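Local coordinates for glycoside Hydrolase (Bacteroides uniformis, PDB 5TA0), which probably hydrolyses agarose chains as a family 86 glycoside hydrolase of the agarose pathway of a gut bacterium, at residues D61-I66 with G403-S408; V475-L480 with T505-V510; E527-A532 with T636-N641; V546-N551 with N618-L623. All blocks are in the same frame, centred on the assembly; numbering follows the deposited sequence.

Contact 1: D61-I66 with G403-S408; sequences DSANKI and GEYVYS
The Lys65 side chain lies beside Val406, pointing the same way, and Lys65 CE rests 3.8 Å from Val406 CG1. CG leaves anti to the backbone N (chi1 -172°), and bends along the chain turn the ammonium back toward Glu404, the two side chains crossing at about a right angle. Lys65 NZ and Glu404 OE1, 3.2 Å apart, form a salt bridge whose hydrogen bond is weak. Lysine suits this exposed position, since its methylenes pack on valine while its charge stays near solvent. Between the backbones, a single beta bridge joins Asn64 to Tyr405: Tyr405 N gives a nearly straight bond to Ala63 O, and Lys65 N another to Tyr405 O (2.9 Å). Water 1 bridges Ile66 N and Tyr405 O. Ala63 O sits in plane at the edge of the Tyr405 ring; Asn64 OD1, bonded to Lys374, comes 3.4 Å from Tyr405 CB, and the Tyr405 hydroxyl bonds to Glu376. Ile66 CD1 touches Tyr407 CE2. The contact ties the loop between strand 50-51 and helix 69-76 of the alpha/beta barrel to strand 405-407, which pairs with 392-394. A leucine in place of Glu404 would probably cost the Lys65 ammonium its salt-bridge mate, leaving a long, weak ion pair to Glu395. The two straight backbone bonds suggest that the main chain defines the register, the salt bridge being added at the surface.

Contact 2: V475-L480 with T505-V510; sequences VRHLYL and TEATCV
Ala507 directs its methyl at the neighbouring strand, with CB 3.2 Å from Leu478 O and 3.9 Å from Tyr479 CB, in the loop that leads into strand 508-514, which pairs antiparallel with strand 472-481 in the large sheet of the porphyranase-type beta-sandwich domain. A side chain this small suits a place so close to a carbonyl. In the same loop, water 2 links Thr505 O to Leu480 N. Thr508 pairs with Leu478: its O takes a bond from Leu478 N nearly along the C=O axis (2.9 Å), its N gives a longer one to Leu478 O (3.2 Å), and its hydroxyl bonds to Asn450. The same Thr508 O lies in plane at the edge of the His477 ring. Tyr479 CG stands between its backbone N and carbonyl carbon (chi1 62°), which brings Tyr479 CD1 3.5 Å above the centre of that imidazole; a bond between His477 NE2 and Glu504 N holds it further. Cys509, opposite His477 in a non-hydrogen-bonded pair, shares its side of the sheet, where a compact thiol fits against Phe501 and Leu503 of strand 500-503. Val510 turns to the other side, with Thr508, toward Leu416 of helix 411-416. Beside it the extended Arg476 carries its guanidinium to Lys418 O, Asp419 and Glu474. Val510 O accepts from Arg476 N and also lies 3.4 Å from Arg476 CB.

Contact 3: E527-A532 with T636-N641; sequences EVKYYA and TMQIFN
Glu527 and Gln638 share the polar side-chain bond of this contact: Gln638 NE2 donates to Glu527 OE2 over 2.8 Å at 176°. The acceptor lies in the plane of the amide, yet the amide nitrogen comes to OE2 from above the carboxylate plane. Each group has a second partner, His35 for Glu527 OE1 and Arg563 for Gln638 OE1, which probably fixes the rotation of both. With a valine in place of Glu527, Gln638 NE2 and His35 would probably each lose a mate inside the protein. Backbone bonds follow the antiparallel register, Val528 facing Ile639 and Tyr530 facing Met637; the pair between Ile639 N and Val528 O is 2.8 Å. In the non-hydrogen-bonded pair between them, Lys529 with Gln638, a CA-H...O contact runs from Lys529 CA to Met637 O (3.4 Å). These strands, 523-538 and 631-642, are neighbours in a five-stranded mixed sheet, one layer of a beta-sandwich. Apolar packing differs by side. Tyr530 CE2 lies 3.8 Å from Ile639 CG1 on the side turned to strand 545-549, and the tyrosine hydroxyl bonds to the backbone N of Lys553, a reach that suits an aromatic with a polar end. On the other side Phe640 runs alongside the Glu527 chain, with Phe640 CE1 3.6 Å from Glu527 CG, and Tyr531 CD1 touches Thr636 CG2. Charge is carried by Lys529, fully extended, whose ammonium forms salt bridges with Asp305 and Glu308 of helix 298-315; Tyr531 OH bonds to Glu308 as well.

Contact 4: V546-N551 with N618-L623; sequences VFNINN and NNTISL. With EDO (1,2-ethanediol), chain T.
An antiparallel strand pair at the margin of a four-stranded sheet sets Phe547 opposite Ile621 and Ile549 opposite Asn619. Phe547 and Ile621 exchange two backbone bonds, the one from Ile621 N to Phe547 O being nearly straight (179°). Ile549 O is gripped twice by Asn619, by its backbone N at 2.9 Å and its ND2 at 3.1 Å, from opposite faces of the carbonyl plane; CG beside the backbone N (chi1 -59°) brings ND2 round to that carbonyl. Asn619 OD1 is satisfied by the backbone N of Lys616 and by Asn581 ND2. The sheet forms one layer of the C-terminal beta-sandwich, where Phe547, Ile549 and Ile621 supply apolar surface beside Asn619: Ile549 CD1 meets Ile621 CD1 at 3.5 Å, and Phe547 reaches Val632 and Val635 of the opposing layer. Where the strands end, Asn618 OD1 takes a bond from Asn551 N and another from O2 of a 1,2-ethanediol, probably from the crystallisation liquor, while Asn618 ND2 donates to EDO O1 (2.8 Å).

How the contacts relate
Contact 2 is the buried one, contact 1 a surface junction, and contacts 3 and 4 are partly buried. Contact 1 belongs to the barrel side of the chain, some 58 Å from contact 4 between centres, whereas contacts 2 to 4 are antiparallel pairs of the beta domains. Contacts 3 and 4 belong to two sheets that pack face to face, and they touch: Tyr530 CB packs 3.5 Å from Ile549 CG2. In the chain the contact 4 strands lie between the two contact 3 strands. Chemistry follows place: a surface salt bridge in contact 1; buried polar side chains with several partners in contacts 2 and 3; and asparagines at the strand ends of contact 4.

Contact 1: D61-I66 with G403-S408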
loop_
_atom_site.group_PDB
_atom_site.type_symbol
_atom_site.label_atom_id
_atom_site.label_comp_id
_atom_site.label_asym_id
_atom_site.label_seq_id
_atom_site.Cartn_x
_atom_site.Cartn_y
_atom_site.Cartn_z
ATOM N N ASP A 61 27.711 -0.991 -0.203
ATOM C CA ASP A 61 29.124 -0.662 -0.420
ATOM C C ASP A 61 30.093 -1.795 -0.191
ATOM O O ASP A 61 31.311 -1.560 -0.178
ATOM C CB ASP A 61 29.460 0.510 0.490
ATOM C CG ASP A 61 28.629 1.735 0.135
ATOM O OD1 ASP A 61 28.653 2.128 -1.035
ATOM O OD2 ASP A 61 27.924 2.223 1.016
ATOM N N SER A 62 29.609 -3.014 -0.033
ATOM C CA SER A 62 30.498 -4.170 0.090
ATOM C C SER A 62 29.817 -5.452 -0.353
ATOM O O SER A 62 28.581 -5.572 -0.273
ATOM C CB SER A 62 31.009 -4.317 1.515
ATOM O OG SER A 62 29.973 -4.599 2.426
ATOM N N ALA A 63 30.641 -6.384 -0.843
ATOM C CA ALA A 63 30.260 -7.759 -1.142
ATOM C C ALA A 63 29.275 -7.902 -2.289
ATOM O O ALA A 63 28.648 -8.956 -2.398
ATOM C CB ALA A 63 29.734 -8.448 0.101
ATOM N N ASN A 64 29.173 -6.903 -3.159
ATOM C CA ASN A 64 28.260 -6.928 -4.296
ATOM C C ASN A 64 28.993 -7.108 -5.625
ATOM O O ASN A 64 30.061 -6.521 -5.834
ATOM C CB ASN A 64 27.438 -5.636 -4.339
ATOM C CG ASN A 64 26.728 -5.357 -3.025
ATOM O OD1 ASN A 64 26.204 -6.257 -2.392
ATOM N ND2 ASN A 64 26.719 -4.097 -2.597
ATOM N N LYS A 65 28.421 -7.904 -6.524
ATOM C CA LYS A 65 29.006 -8.077 -7.868
ATOM C C LYS A 65 29.125 -6.739 -8.598
ATOM O O LYS A 65 30.148 -6.463 -9.230
ATOM C CB LYS A 65 28.168 -9.034 -8.693
ATOM C CG LYS A 65 28.804 -9.429 -10.021
ATOM C CD LYS A 65 28.398 -10.834 -10.473
ATOM C CE LYS A 65 28.825 -11.941 -9.504
ATOM N NZ LYS A 65 30.184 -11.769 -8.896
ATOM N N ILE A 66 28.076 -5.917 -8.515
ATOM C CA ILE A 66 28.054 -4.583 -9.123
ATOM C C ILE A 66 28.775 -3.588 -8.200
ATOM O O ILE A 66 28.422 -3.419 -7.025
ATOM C CB ILE A 66 26.602 -4.131 -9.437
ATOM C CG1 ILE A 66 25.944 -5.093 -10.439
ATOM C CG2 ILE A 66 26.599 -2.714 -9.994
ATOM C CD1 ILE A 66 24.493 -4.791 -10.715
ATOM N N GLY A 403 29.442 -16.337 -1.522
ATOM C CA GLY A 403 29.620 -15.681 -2.797
ATOM C C GLY A 403 29.144 -14.237 -2.717
ATOM O O GLY A 403 28.531 -13.826 -1.724
ATOM N N GLU A 404 29.437 -13.477 -3.758
ATOM C CA GLU A 404 29.041 -12.077 -3.810
ATOM C C GLU A 404 27.555 -11.953 -4.066
ATOM O O GLU A 404 26.921 -12.837 -4.630
ATOM C CB GLU A 404 29.791 -11.353 -4.919
ATOM C CG GLU A 404 31.298 -11.341 -4.730
ATOM C CD GLU A 404 31.959 -10.203 -5.473
ATOM O OE1 GLU A 404 31.855 -10.184 -6.729
ATOM O OE2 GLU A 404 32.555 -9.339 -4.789
ATOM N N TYR A 405 27.009 -10.801 -3.691
ATOM C CA TYR A 405 25.594 -10.547 -3.899
ATOM C C TYR A 405 25.268 -10.155 -5.339
ATOM O O TYR A 405 25.980 -9.365 -5.969
ATOM C CB TYR A 405 25.129 -9.429 -2.960
ATOM C CG TYR A 405 24.892 -9.858 -1.544
ATOM C CD1 TYR A 405 25.873 -9.766 -0.573
ATOM C CD2 TYR A 405 23.650 -10.344 -1.164
ATOM C CE1 TYR A 405 25.624 -10.134 0.739
ATOM C CE2 TYR A 405 23.388 -10.711 0.138
ATOM C CZ TYR A 405 24.367 -10.592 1.097
ATOM O OH TYR A 405 24.108 -10.940 2.380
ATOM N N VAL A 406 24.158 -10.684 -5.819
ATOM C CA VAL A 406 23.580 -10.382 -7.116
ATOM C C VAL A 406 22.080 -10.094 -6.895
ATOM O O VAL A 406 21.539 -10.388 -5.839
ATOM C CB VAL A 406 23.734 -11.562 -8.088
ATOM C CG1 VAL A 406 25.213 -11.838 -8.335
ATOM C CG2 VAL A 406 23.027 -12.834 -7.600
ATOM N N TYR A 407 21.397 -9.559 -7.896
ATOM C CA TYR A 407 19.956 -9.302 -7.734
ATOM C C TYR A 407 19.197 -10.592 -7.514
ATOM O O TYR A 407 19.469 -11.617 -8.159
ATOM C CB TYR A 407 19.366 -8.597 -8.941
ATOM C CG TYR A 407 19.756 -7.141 -9.079
ATOM C CD1 TYR A 407 19.535 -6.234 -8.041
ATOM C CD2 TYR A 407 20.290 -6.658 -10.262
ATOM C CE1 TYR A 407 19.868 -4.899 -8.174
ATOM C CE2 TYR A 407 20.637 -5.319 -10.402
ATOM C CZ TYR A 407 20.419 -4.436 -9.355
ATOM O OH TYR A 407 20.748 -3.093 -9.464
ATOM N N SER A 408 18.244 -10.556 -6.584
ATOM C CA SER A 408 17.205 -11.561 -6.489
ATOM C C SER A 408 16.236 -11.381 -7.652
ATOM O O SER A 408 16.408 -10.469 -8.478
ATOM C CB SER A 408 16.462 -11.441 -5.175
ATOM O OG SER A 408 15.581 -10.304 -5.216
HETATM O O HOH W 1 25.558 -6.769 -7.138
#

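Contact 2: V475-L480 with T505-V510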
loop_
_atom_site.group_PDB
_atom_site.type_symbol
_atom_site.label_atom_id
_atom_site.label_comp_id
_atom_site.label_asym_id
_atom_site.label_seq_id
_atom_site.Cartn_x
_atom_site.Cartn_y
_atom_site.Cartn_z
ATOM N N VAL A 475 6.683 -4.914 -25.587
ATOM C CA VAL A 475 5.883 -5.684 -24.645
ATOM C C VAL A 475 6.782 -6.190 -23.546
ATOM O O VAL A 475 7.830 -6.784 -23.810
ATOM C CB VAL A 475 5.234 -6.908 -25.334
ATOM C CG1 VAL A 475 4.464 -7.784 -24.346
ATOM C CG2 VAL A 475 4.354 -6.448 -26.498
ATOM N N ARG A 476 6.366 -5.974 -22.305
ATOM C CA ARG A 476 7.027 -6.541 -21.122
ATOM C C ARG A 476 5.999 -7.388 -20.376
ATOM O O ARG A 476 4.908 -6.912 -20.080
ATOM C CB ARG A 476 7.516 -5.433 -20.207
ATOM C CG ARG A 476 8.357 -4.355 -20.871
ATOM C CD ARG A 476 8.626 -3.243 -19.890
ATOM N NE ARG A 476 9.361 -2.143 -20.494
ATOM C CZ ARG A 476 9.616 -1.006 -19.856
ATOM N NH1 ARG A 476 9.179 -0.823 -18.619
ATOM N NH2 ARG A 476 10.296 -0.047 -20.458
ATOM N N HIS A 477 6.312 -8.668 -20.135
ATOM C CA HIS A 477 5.354 -9.615 -19.572
ATOM C C HIS A 477 6.054 -10.388 -18.453
ATOM O O HIS A 477 7.061 -11.085 -18.701
ATOM C CB HIS A 477 4.881 -10.567 -20.679
ATOM C CG HIS A 477 3.767 -11.491 -20.303
ATOM N ND1 HIS A 477 3.524 -12.651 -21.011
ATOM C CD2 HIS A 477 2.832 -11.450 -19.330
ATOM C CE1 HIS A 477 2.477 -13.267 -20.505
ATOM N NE2 HIS A 477 2.032 -12.560 -19.482
ATOM N N LEU A 478 5.535 -10.233 -17.229
ATOM C CA LEU A 478 6.077 -10.865 -16.033
ATOM C C LEU A 478 5.141 -11.967 -15.576
ATOM O O LEU A 478 4.002 -11.703 -15.204
ATOM C CB LEU A 478 6.281 -9.841 -14.922
ATOM C CG LEU A 478 6.911 -10.402 -13.645
ATOM C CD1 LEU A 478 8.327 -10.890 -13.867
ATOM C CD2 LEU A 478 6.889 -9.319 -12.579
ATOM N N TYR A 479 5.627 -13.220 -15.628
ATOM C CA TYR A 479 4.792 -14.389 -15.336
ATOM C C TYR A 479 5.647 -15.527 -14.772
ATOM O O TYR A 479 6.877 -15.460 -14.784
ATOM C CB TYR A 479 4.065 -14.855 -16.632
ATOM C CG TYR A 479 4.974 -15.302 -17.750
ATOM C CD1 TYR A 479 5.514 -14.382 -18.653
ATOM C CD2 TYR A 479 5.325 -16.651 -17.888
ATOM C CE1 TYR A 479 6.366 -14.787 -19.683
ATOM C CE2 TYR A 479 6.166 -17.065 -18.909
ATOM C CZ TYR A 479 6.683 -16.135 -19.807
ATOM O OH TYR A 479 7.536 -16.540 -20.823
ATOM N N LEU A 480 4.956 -16.585 -14.351
ATOM C CA LEU A 480 5.585 -17.776 -13.807
ATOM C C LEU A 480 5.737 -18.866 -14.879
ATOM O O LEU A 480 4.750 -19.248 -15.519
ATOM C CB LEU A 480 4.775 -18.322 -12.639
ATOM C CG LEU A 480 5.246 -19.633 -11.980
ATOM C CD1 LEU A 480 6.580 -19.441 -11.281
ATOM C CD2 LEU A 480 4.172 -20.102 -11.018
ATOM N N THR A 505 -1.347 -16.394 -15.966
ATOM C CA THR A 505 -1.949 -16.530 -14.645
ATOM C C THR A 505 -1.320 -15.531 -13.661
ATOM O O THR A 505 -0.106 -15.504 -13.487
ATOM C CB THR A 505 -1.698 -17.944 -14.131
ATOM O OG1 THR A 505 -2.310 -18.857 -15.048
ATOM C CG2 THR A 505 -2.227 -18.146 -12.751
ATOM N N GLU A 506 -2.157 -14.695 -13.059
ATOM C CA GLU A 506 -1.678 -13.693 -12.069
ATOM C C GLU A 506 -0.533 -12.814 -12.598
ATOM O O GLU A 506 0.276 -12.300 -11.819
ATOM C CB GLU A 506 -1.309 -14.371 -10.739
ATOM C CG GLU A 506 -2.476 -14.983 -10.012
ATOM C CD GLU A 506 -2.043 -15.661 -8.735
ATOM O OE1 GLU A 506 -1.453 -16.774 -8.827
ATOM O OE2 GLU A 506 -2.228 -15.083 -7.641
ATOM N N ALA A 507 -0.459 -12.604 -13.914
ATOM C CA ALA A 507 0.656 -11.947 -14.527
ATOM C C ALA A 507 0.385 -10.449 -14.734
ATOM O O ALA A 507 -0.752 -9.970 -14.577
ATOM C CB ALA A 507 1.003 -12.619 -15.865
ATOM N N THR A 508 1.443 -9.737 -15.087
ATOM C CA THR A 508 1.335 -8.318 -15.450
ATOM C C THR A 508 2.034 -8.107 -16.765
ATOM O O THR A 508 3.117 -8.699 -17.005
ATOM C CB THR A 508 1.991 -7.432 -14.364
ATOM O OG1 THR A 508 1.451 -7.758 -13.088
ATOM C CG2 THR A 508 1.755 -5.950 -14.610
ATOM N N CYS A 509 1.476 -7.251 -17.625
ATOM C CA CYS A 509 2.228 -6.729 -18.740
ATOM C C CYS A 509 2.264 -5.202 -18.704
ATOM O O CYS A 509 1.320 -4.558 -18.228
ATOM C CB CYS A 509 1.697 -7.202 -20.096
ATOM S SG CYS A 509 -0.020 -6.775 -20.474
ATOM N N VAL A 510 3.377 -4.662 -19.182
ATOM C CA VAL A 510 3.528 -3.222 -19.433
ATOM C C VAL A 510 3.842 -3.113 -20.925
ATOM O O VAL A 510 4.895 -3.614 -21.380
ATOM C CB VAL A 510 4.631 -2.567 -18.577
ATOM C CG1 VAL A 510 4.894 -1.122 -19.018
ATOM C CG2 VAL A 510 4.261 -2.623 -17.098
HETATM O O HOH W 2 2.099 -16.841 -14.466
#

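Contact 3: E527-A532 with T636-N641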
loop_
_atom_site.group_PDB
_atom_site.type_symbol
_atom_site.label_atom_id
_atom_site.label_comp_id
_atom_site.label_asym_id
_atom_site.label_seq_id
_atom_site.Cartn_x
_atom_site.Cartn_y
_atom_site.Cartn_z
ATOM N N GLU A 527 -12.845 11.695 -12.242
ATOM C CA GLU A 527 -13.403 10.750 -11.274
ATOM C C GLU A 527 -13.605 11.425 -9.956
ATOM O O GLU A 527 -12.699 12.106 -9.458
ATOM C CB GLU A 527 -12.467 9.563 -11.110
ATOM C CG GLU A 527 -12.916 8.563 -10.052
ATOM C CD GLU A 527 -11.931 7.443 -9.825
ATOM O OE1 GLU A 527 -10.966 7.289 -10.607
ATOM O OE2 GLU A 527 -12.117 6.719 -8.807
ATOM N N VAL A 528 -14.804 11.249 -9.384
ATOM C CA VAL A 528 -15.093 11.708 -8.027
ATOM C C VAL A 528 -15.717 10.548 -7.267
ATOM O O VAL A 528 -16.597 9.847 -7.793
ATOM C CB VAL A 528 -16.008 12.967 -8.005
ATOM C CG1 VAL A 528 -16.170 13.491 -6.608
ATOM C CG2 VAL A 528 -15.408 14.093 -8.849
ATOM N N LYS A 529 -15.277 10.345 -6.034
ATOM C CA LYS A 529 -15.795 9.290 -5.158
ATOM C C LYS A 529 -16.643 9.905 -4.059
ATOM O O LYS A 529 -16.210 10.860 -3.383
ATOM C CB LYS A 529 -14.643 8.496 -4.576
ATOM C CG LYS A 529 -15.068 7.276 -3.812
ATOM C CD LYS A 529 -13.856 6.444 -3.471
ATOM C CE LYS A 529 -14.229 5.175 -2.740
ATOM N NZ LYS A 529 -13.013 4.336 -2.584
ATOM N N TYR A 530 -17.846 9.359 -3.878
ATOM C CA TYR A 530 -18.826 9.874 -2.926
ATOM C C TYR A 530 -19.141 8.826 -1.874
ATOM O O TYR A 530 -19.177 7.633 -2.174
ATOM C CB TYR A 530 -20.093 10.313 -3.648
ATOM C CG TYR A 530 -19.910 11.494 -4.556
ATOM C CD1 TYR A 530 -20.029 12.792 -4.078
ATOM C CD2 TYR A 530 -19.621 11.324 -5.901
ATOM C CE1 TYR A 530 -19.834 13.893 -4.905
ATOM C CE2 TYR A 530 -19.460 12.427 -6.744
ATOM C CZ TYR A 530 -19.550 13.699 -6.240
ATOM O OH TYR A 530 -19.403 14.793 -7.074
ATOM N N TYR A 531 -19.369 9.296 -0.653
ATOM C CA TYR A 531 -19.608 8.427 0.492
ATOM C C TYR A 531 -21.055 8.539 0.942
ATOM O O TYR A 531 -21.708 9.544 0.696
ATOM C CB TYR A 531 -18.638 8.804 1.619
ATOM C CG TYR A 531 -17.216 8.605 1.178
ATOM C CD1 TYR A 531 -16.595 7.373 1.314
ATOM C CD2 TYR A 531 -16.522 9.626 0.558
ATOM C CE1 TYR A 531 -15.301 7.157 0.834
ATOM C CE2 TYR A 531 -15.223 9.437 0.095
ATOM C CZ TYR A 531 -14.624 8.197 0.248
ATOM O OH TYR A 531 -13.341 7.977 -0.248
ATOM N N ALA A 532 -21.548 7.503 1.583
ATOM C CA ALA A 532 -22.909 7.496 2.131
ATOM C C ALA A 532 -22.959 8.212 3.478
ATOM O O ALA A 532 -21.943 8.485 4.133
ATOM C CB ALA A 532 -23.398 6.071 2.276
ATOM N N THR A 636 -20.454 3.074 -1.280
ATOM C CA THR A 636 -19.843 4.287 -1.849
ATOM C C THR A 636 -20.050 4.270 -3.348
ATOM O O THR A 636 -20.531 3.302 -3.909
ATOM C CB THR A 636 -18.353 4.407 -1.461
ATOM O OG1 THR A 636 -17.595 3.333 -2.043
ATOM C CG2 THR A 636 -18.184 4.382 0.052
ATOM N N MET A 637 -19.681 5.352 -4.019
ATOM C CA MET A 637 -19.938 5.449 -5.472
ATOM C C MET A 637 -18.849 6.251 -6.152
ATOM O O MET A 637 -18.489 7.325 -5.702
ATOM C CB MET A 637 -21.306 6.073 -5.720
ATOM C CG MET A 637 -21.704 6.143 -7.189
ATOM S SD MET A 637 -23.475 6.429 -7.426
ATOM C CE MET A 637 -23.589 8.099 -6.789
ATOM N N GLN A 638 -18.345 5.734 -7.258
ATOM C CA GLN A 638 -17.473 6.492 -8.168
ATOM C C GLN A 638 -18.281 7.027 -9.336
ATOM O O GLN A 638 -19.051 6.296 -9.961
ATOM C CB GLN A 638 -16.356 5.611 -8.720
ATOM C CG GLN A 638 -15.313 5.223 -7.687
ATOM C CD GLN A 638 -14.569 4.004 -8.137
ATOM O OE1 GLN A 638 -15.113 2.897 -8.062
ATOM N NE2 GLN A 638 -13.346 4.178 -8.626
ATOM N N ILE A 639 -18.103 8.308 -9.600
ATOM C CA ILE A 639 -18.695 9.007 -10.750
ATOM C C ILE A 639 -17.548 9.395 -11.676
ATOM O O ILE A 639 -16.532 9.909 -11.209
ATOM C CB ILE A 639 -19.447 10.270 -10.252
ATOM C CG1 ILE A 639 -20.606 9.865 -9.330
ATOM C CG2 ILE A 639 -19.955 11.135 -11.398
ATOM C CD1 ILE A 639 -21.703 9.062 -9.979
ATOM N N PHE A 640 -17.717 9.157 -12.983
ATOM C CA PHE A 640 -16.718 9.491 -13.989
ATOM C C PHE A 640 -17.365 10.458 -14.965
ATOM O O PHE A 640 -18.197 10.044 -15.763
ATOM C CB PHE A 640 -16.271 8.232 -14.722
ATOM C CG PHE A 640 -15.675 7.189 -13.809
ATOM C CD1 PHE A 640 -14.312 7.209 -13.513
ATOM C CD2 PHE A 640 -16.458 6.210 -13.249
ATOM C CE1 PHE A 640 -13.750 6.262 -12.671
ATOM C CE2 PHE A 640 -15.892 5.249 -12.400
ATOM C CZ PHE A 640 -14.540 5.294 -12.112
ATOM N N ASN A 641 -17.040 11.746 -14.839
ATOM C CA ASN A 641 -17.641 12.792 -15.672
ATOM C C ASN A 641 -16.746 13.158 -16.846
ATOM O O ASN A 641 -15.548 13.364 -16.677
ATOM C CB ASN A 641 -17.926 14.022 -14.811
ATOM C CG ASN A 641 -19.105 13.811 -13.882
ATOM O OD1 ASN A 641 -19.831 12.828 -14.009
ATOM N ND2 ASN A 641 -19.317 14.745 -12.972
#

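Contact 4: V546-N551 with N618-L623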
loop_
_atom_site.group_PDB
_atom_site.type_symbol
_atom_site.label_atom_id
_atom_site.label_comp_id
_atom_site.label_asym_id
_atom_site.label_seq_id
_atom_site.Cartn_x
_atom_site.Cartn_y
_atom_site.Cartn_z
ATOM N N VAL A 546 -31.335 0.855 3.479
ATOM C CA VAL A 546 -31.339 2.071 2.670
ATOM C C VAL A 546 -30.119 2.905 3.003
ATOM O O VAL A 546 -29.862 3.177 4.169
ATOM C CB VAL A 546 -32.607 2.913 2.922
ATOM C CG1 VAL A 546 -32.592 4.183 2.081
ATOM C CG2 VAL A 546 -33.853 2.072 2.630
ATOM N N PHE A 547 -29.378 3.290 1.966
ATOM C CA PHE A 547 -28.220 4.182 2.070
ATOM C C PHE A 547 -28.465 5.401 1.197
ATOM O O PHE A 547 -29.172 5.323 0.176
ATOM C CB PHE A 547 -26.948 3.480 1.599
ATOM C CG PHE A 547 -26.524 2.360 2.492
ATOM C CD1 PHE A 547 -27.085 1.096 2.352
ATOM C CD2 PHE A 547 -25.594 2.562 3.502
ATOM C CE1 PHE A 547 -26.716 0.052 3.191
ATOM C CE2 PHE A 547 -25.222 1.513 4.337
ATOM C CZ PHE A 547 -25.790 0.268 4.188
ATOM N N ASN A 548 -27.892 6.522 1.597
ATOM C CA ASN A 548 -28.036 7.783 0.886
ATOM C C ASN A 548 -26.678 8.356 0.533
ATOM O O ASN A 548 -25.830 8.491 1.411
ATOM C CB ASN A 548 -28.787 8.787 1.756
ATOM C CG ASN A 548 -30.208 8.360 2.032
ATOM O OD1 ASN A 548 -30.512 7.844 3.106
ATOM N ND2 ASN A 548 -31.062 8.523 1.054
ATOM N N ILE A 549 -26.497 8.714 -0.743
ATOM C CA ILE A 549 -25.267 9.328 -1.239
ATOM C C ILE A 549 -25.686 10.634 -1.890
ATOM O O ILE A 549 -26.330 10.625 -2.955
ATOM C CB ILE A 549 -24.505 8.414 -2.207
ATOM C CG1 ILE A 549 -24.103 7.102 -1.513
ATOM C CG2 ILE A 549 -23.268 9.134 -2.747
ATOM C CD1 ILE A 549 -23.311 6.137 -2.369
ATOM N N ASN A 550 -25.294 11.743 -1.270
ATOM C CA ASN A 550 -25.807 13.069 -1.603
ATOM C C ASN A 550 -24.753 14.056 -2.092
ATOM O O ASN A 550 -23.550 13.839 -1.944
ATOM C CB ASN A 550 -26.517 13.631 -0.357
ATOM C CG ASN A 550 -27.689 12.783 0.094
ATOM O OD1 ASN A 550 -28.371 12.145 -0.713
ATOM N ND2 ASN A 550 -27.920 12.762 1.418
ATOM N N ASN A 551 -25.212 15.172 -2.675
ATOM C CA ASN A 551 -24.375 16.205 -3.284
ATOM C C ASN A 551 -23.488 15.671 -4.424
ATOM O O ASN A 551 -22.381 16.150 -4.629
ATOM C CB ASN A 551 -23.527 16.954 -2.225
ATOM C CG ASN A 551 -24.097 18.315 -1.822
ATOM O OD1 ASN A 551 -24.810 19.016 -2.581
ATOM N ND2 ASN A 551 -23.708 18.747 -0.637
ATOM N N ASN A 618 -28.970 13.801 -5.143
ATOM C CA ASN A 618 -29.217 13.054 -3.912
ATOM C C ASN A 618 -29.804 11.708 -4.274
ATOM O O ASN A 618 -30.845 11.610 -4.958
ATOM C CB ASN A 618 -30.158 13.825 -2.974
ATOM C CG ASN A 618 -29.572 15.140 -2.485
ATOM O OD1 ASN A 618 -28.364 15.358 -2.490
ATOM N ND2 ASN A 618 -30.464 16.071 -2.098
ATOM N N ASN A 619 -29.135 10.645 -3.856
ATOM C CA ASN A 619 -29.422 9.297 -4.324
ATOM C C ASN A 619 -29.761 8.369 -3.189
ATOM O O ASN A 619 -29.088 8.389 -2.148
ATOM C CB ASN A 619 -28.206 8.738 -5.057
ATOM C CG ASN A 619 -27.818 9.591 -6.233
ATOM O OD1 ASN A 619 -28.410 9.463 -7.303
ATOM N ND2 ASN A 619 -26.864 10.480 -6.048
ATOM N N THR A 620 -30.754 7.512 -3.405
ATOM C CA THR A 620 -31.180 6.529 -2.417
ATOM C C THR A 620 -30.852 5.142 -2.988
ATOM O O THR A 620 -31.341 4.800 -4.071
ATOM C CB THR A 620 -32.693 6.698 -2.141
ATOM O OG1 THR A 620 -32.949 8.036 -1.684
ATOM C CG2 THR A 620 -33.177 5.695 -1.100
ATOM N N ILE A 621 -30.029 4.359 -2.272
ATOM C CA ILE A 621 -29.556 3.057 -2.706
ATOM C C ILE A 621 -30.120 2.033 -1.725
ATOM O O ILE A 621 -29.797 2.089 -0.534
ATOM C CB ILE A 621 -28.012 3.026 -2.742
ATOM C CG1 ILE A 621 -27.510 3.975 -3.851
ATOM C CG2 ILE A 621 -27.517 1.597 -2.940
ATOM C CD1 ILE A 621 -26.041 4.368 -3.775
ATOM N N SER A 622 -30.974 1.131 -2.220
ATOM C CA SER A 622 -31.684 0.160 -1.390
ATOM C C SER A 622 -31.193 -1.244 -1.712
ATOM O O SER A 622 -31.101 -1.612 -2.871
ATOM C CB SER A 622 -33.190 0.298 -1.663
ATOM O OG SER A 622 -33.919 -0.846 -1.306
ATOM N N LEU A 623 -30.901 -2.019 -0.671
ATOM C CA LEU A 623 -30.473 -3.408 -0.801
ATOM C C LEU A 623 -31.410 -4.326 -0.044
ATOM O O LEU A 623 -31.793 -4.029 1.070
ATOM C CB LEU A 623 -29.068 -3.598 -0.241
ATOM C CG LEU A 623 -27.947 -2.845 -0.945
ATOM C CD1 LEU A 623 -26.683 -2.955 -0.115
ATOM C CD2 LEU A 623 -27.711 -3.405 -2.326
HETATM C C1 EDO T . -28.933 19.232 -1.015
HETATM O O1 EDO T . -30.025 18.450 -0.612
HETATM C C2 EDO T . -27.606 18.740 -0.507
HETATM O O2 EDO T . -27.337 17.456 -1.029
HETATM O O HOH W 3 -30.803 10.845 -0.659
#